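Fructokinase (Xylella fastidiosa Temecula1, PDB 3LJS) probably phosphorylates fructose at the expense of ATP, as a sugar kinase of the PfkB (ribokinase-like) family. Local coordinates at residues E12-Q20 with K89-L97. Sequence-based numbering, arbitrary orientation.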
# COMPACT_ATOMS: atom_id res chain seq x y z
N GLU B 12 -2.30 -5.12 -15.81
CA GLU B 12 -2.45 -4.35 -14.60
C GLU B 12 -2.64 -2.86 -14.79
O GLU B 12 -2.05 -2.24 -15.68
CB GLU B 12 -1.25 -4.59 -13.67
CG GLU B 12 -0.01 -3.75 -13.97
CD GLU B 12 0.73 -4.17 -15.24
OE1 GLU B 12 0.26 -5.09 -15.95
OE2 GLU B 12 1.80 -3.57 -15.53
N ALA B 13 -3.50 -2.32 -13.95
CA ALA B 13 -3.79 -0.91 -13.86
C ALA B 13 -3.55 -0.74 -12.36
O ALA B 13 -4.07 -1.52 -11.56
CB ALA B 13 -5.25 -0.63 -14.21
N LEU B 14 -2.74 0.23 -11.98
CA LEU B 14 -2.46 0.43 -10.57
C LEU B 14 -2.23 1.90 -10.28
O LEU B 14 -2.28 2.73 -11.19
CB LEU B 14 -1.22 -0.38 -10.16
CG LEU B 14 0.00 -0.30 -11.07
CD1 LEU B 14 0.63 1.08 -11.03
CD2 LEU B 14 1.02 -1.35 -10.62
N ILE B 15 -1.98 2.22 -9.01
CA ILE B 15 -1.74 3.59 -8.60
C ILE B 15 -0.26 3.88 -8.41
O ILE B 15 0.43 3.16 -7.68
CB ILE B 15 -2.46 3.91 -7.26
CG1 ILE B 15 -3.97 3.71 -7.41
CG2 ILE B 15 -2.15 5.33 -6.83
CD1 ILE B 15 -4.62 4.61 -8.43
N ASP B 16 0.23 4.91 -9.08
CA ASP B 16 1.62 5.32 -8.91
C ASP B 16 1.54 6.42 -7.85
O ASP B 16 0.86 7.43 -8.06
CB ASP B 16 2.21 5.92 -10.19
CG ASP B 16 2.46 4.88 -11.28
OD1 ASP B 16 2.94 3.78 -10.97
OD2 ASP B 16 2.19 5.19 -12.46
N MSE B 17 2.19 6.20 -6.71
CA MSE B 17 2.19 7.19 -5.63
C MSE B 17 3.52 7.93 -5.68
O MSE B 17 4.55 7.39 -5.27
CB MSE B 17 2.01 6.50 -4.27
CG MSE B 17 0.61 5.96 -4.03
SE MSE B 17 -0.70 7.36 -3.74
CE MSE B 17 -0.50 7.54 -1.84
N LEU B 18 3.48 9.16 -6.18
CA LEU B 18 4.67 9.99 -6.36
C LEU B 18 5.09 10.77 -5.12
O LEU B 18 4.43 11.73 -4.73
CB LEU B 18 4.44 10.96 -7.52
CG LEU B 18 4.54 10.42 -8.96
CD1 LEU B 18 3.92 9.05 -9.09
CD2 LEU B 18 3.86 11.41 -9.90
N ALA B 19 6.19 10.36 -4.51
CA ALA B 19 6.70 11.03 -3.32
C ALA B 19 7.21 12.41 -3.69
O ALA B 19 8.03 12.55 -4.60
CB ALA B 19 7.83 10.21 -2.70
N GLN B 20 6.72 13.43 -2.99
CA GLN B 20 7.14 14.80 -3.23
C GLN B 20 8.28 15.17 -2.30
O GLN B 20 8.38 14.65 -1.19
CB GLN B 20 5.98 15.77 -3.02
CG GLN B 20 4.80 15.56 -3.96
CD GLN B 20 5.24 15.36 -5.39
OE1 GLN B 20 5.55 14.24 -5.80
NE2 GLN B 20 5.29 16.44 -6.16
N LYS B 89 -6.34 -5.65 -2.58
CA LYS B 89 -6.33 -4.23 -2.85
C LYS B 89 -5.69 -3.91 -4.20
O LYS B 89 -4.95 -4.72 -4.77
CB LYS B 89 -5.55 -3.49 -1.76
CG LYS B 89 -6.08 -3.70 -0.35
CD LYS B 89 -7.41 -3.02 -0.15
CE LYS B 89 -7.89 -3.12 1.29
NZ LYS B 89 -9.22 -2.48 1.44
N THR B 90 -5.97 -2.71 -4.69
CA THR B 90 -5.39 -2.23 -5.93
C THR B 90 -3.90 -2.07 -5.64
O THR B 90 -3.52 -1.52 -4.60
CB THR B 90 -5.97 -0.86 -6.32
OG1 THR B 90 -7.39 -0.99 -6.50
CG2 THR B 90 -5.33 -0.34 -7.59
N ALA B 91 -3.06 -2.56 -6.53
CA ALA B 91 -1.62 -2.45 -6.34
C ALA B 91 -1.17 -1.00 -6.28
O ALA B 91 -1.76 -0.12 -6.93
CB ALA B 91 -0.89 -3.17 -7.47
N LEU B 92 -0.11 -0.76 -5.52
CA LEU B 92 0.45 0.58 -5.38
C LEU B 92 1.93 0.53 -5.73
O LEU B 92 2.63 -0.42 -5.39
CB LEU B 92 0.31 1.09 -3.93
CG LEU B 92 -1.08 1.18 -3.31
CD1 LEU B 92 -0.93 1.63 -1.85
CD2 LEU B 92 -1.95 2.16 -4.09
N ALA B 93 2.39 1.56 -6.43
CA ALA B 93 3.78 1.66 -6.82
C ALA B 93 4.28 3.00 -6.30
O ALA B 93 3.97 4.05 -6.87
CB ALA B 93 3.92 1.59 -8.34
N PHE B 94 5.03 2.97 -5.21
CA PHE B 94 5.56 4.19 -4.62
C PHE B 94 6.85 4.57 -5.33
O PHE B 94 7.76 3.75 -5.48
CB PHE B 94 5.80 4.00 -3.12
CG PHE B 94 4.55 4.08 -2.30
CD1 PHE B 94 4.07 5.31 -1.86
CD2 PHE B 94 3.83 2.93 -1.99
CE1 PHE B 94 2.90 5.40 -1.13
CE2 PHE B 94 2.65 3.01 -1.26
CZ PHE B 94 2.18 4.25 -0.83
N VAL B 95 6.93 5.82 -5.78
CA VAL B 95 8.11 6.31 -6.48
C VAL B 95 8.74 7.46 -5.70
O VAL B 95 8.06 8.43 -5.35
CB VAL B 95 7.74 6.82 -7.90
CG1 VAL B 95 9.00 7.24 -8.64
CG2 VAL B 95 7.01 5.73 -8.67
N ALA B 96 10.03 7.34 -5.42
CA ALA B 96 10.74 8.38 -4.67
C ALA B 96 12.22 8.38 -5.01
O ALA B 96 12.62 7.98 -6.10
CB ALA B 96 10.55 8.16 -3.18
N LEU B 97 13.03 8.85 -4.06
CA LEU B 97 14.48 8.89 -4.24
C LEU B 97 15.15 8.49 -2.93
O LEU B 97 14.72 8.90 -1.85
CB LEU B 97 14.94 10.31 -4.60
CG LEU B 97 14.26 11.09 -5.71
CD1 LEU B 97 12.89 11.57 -5.25
CD2 LEU B 97 15.12 12.29 -6.08
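Ile15 and Met17 pair with Ala91, Ala93 and Val95 where strands 14-19 and 92-97 run parallel, 21° apart in direction, as the central pair of the four-stranded lid sheet that ribokinase-like kinases carry beside their large α/β domain. Strands 30-36 and 103-108 flank them.

Five backbone hydrogen bonds join the two. Ile15 and Met17 (modelled as selenomethionine) each use both N and O, passing from Ala91 to Ala93 and from Ala93 to Val95, and Ala19 N closes the series on Val95 O. The bond from Ile15 N to Ala91 O, at 3.1 Å, is almost straight (176° at the hydrogen). Met17 N bonds to Ala93 O at 2.8 Å.

One face of the sheet carries Ile15, Leu92, Met17 and Phe94, bulky apolar residues suited to a buried surface: Ile15 packs on helix 63-75, while Leu92, Met17 and Phe94 pack against the second subunit. Leu92 CD2 lies alongside Ile15 CB at 3.7 Å. Phe94 of this chain packs on Leu92 of the second subunit, and Met17 meets its own counterpart there, so this face belongs to the dimer interface.

On the other face, the carboxylate of Asp16 lies beside the small methyl of Ala93, OD1 to CB 3.6 Å. Leu14, whose side chain lies about 9 Å from that of Arg170, a residue that binds ATP, rests its CB against Ala91 CB at 3.9 Å.

Met17 supplies a flexible chain to cover an aromatic ring: with its CG anti to the carbonyl carbon (chi1 -72°), that methylene makes a CH-pi contact over one face of Phe94, 4.1 Å from the ring centroid and displaced toward the CE1 rim.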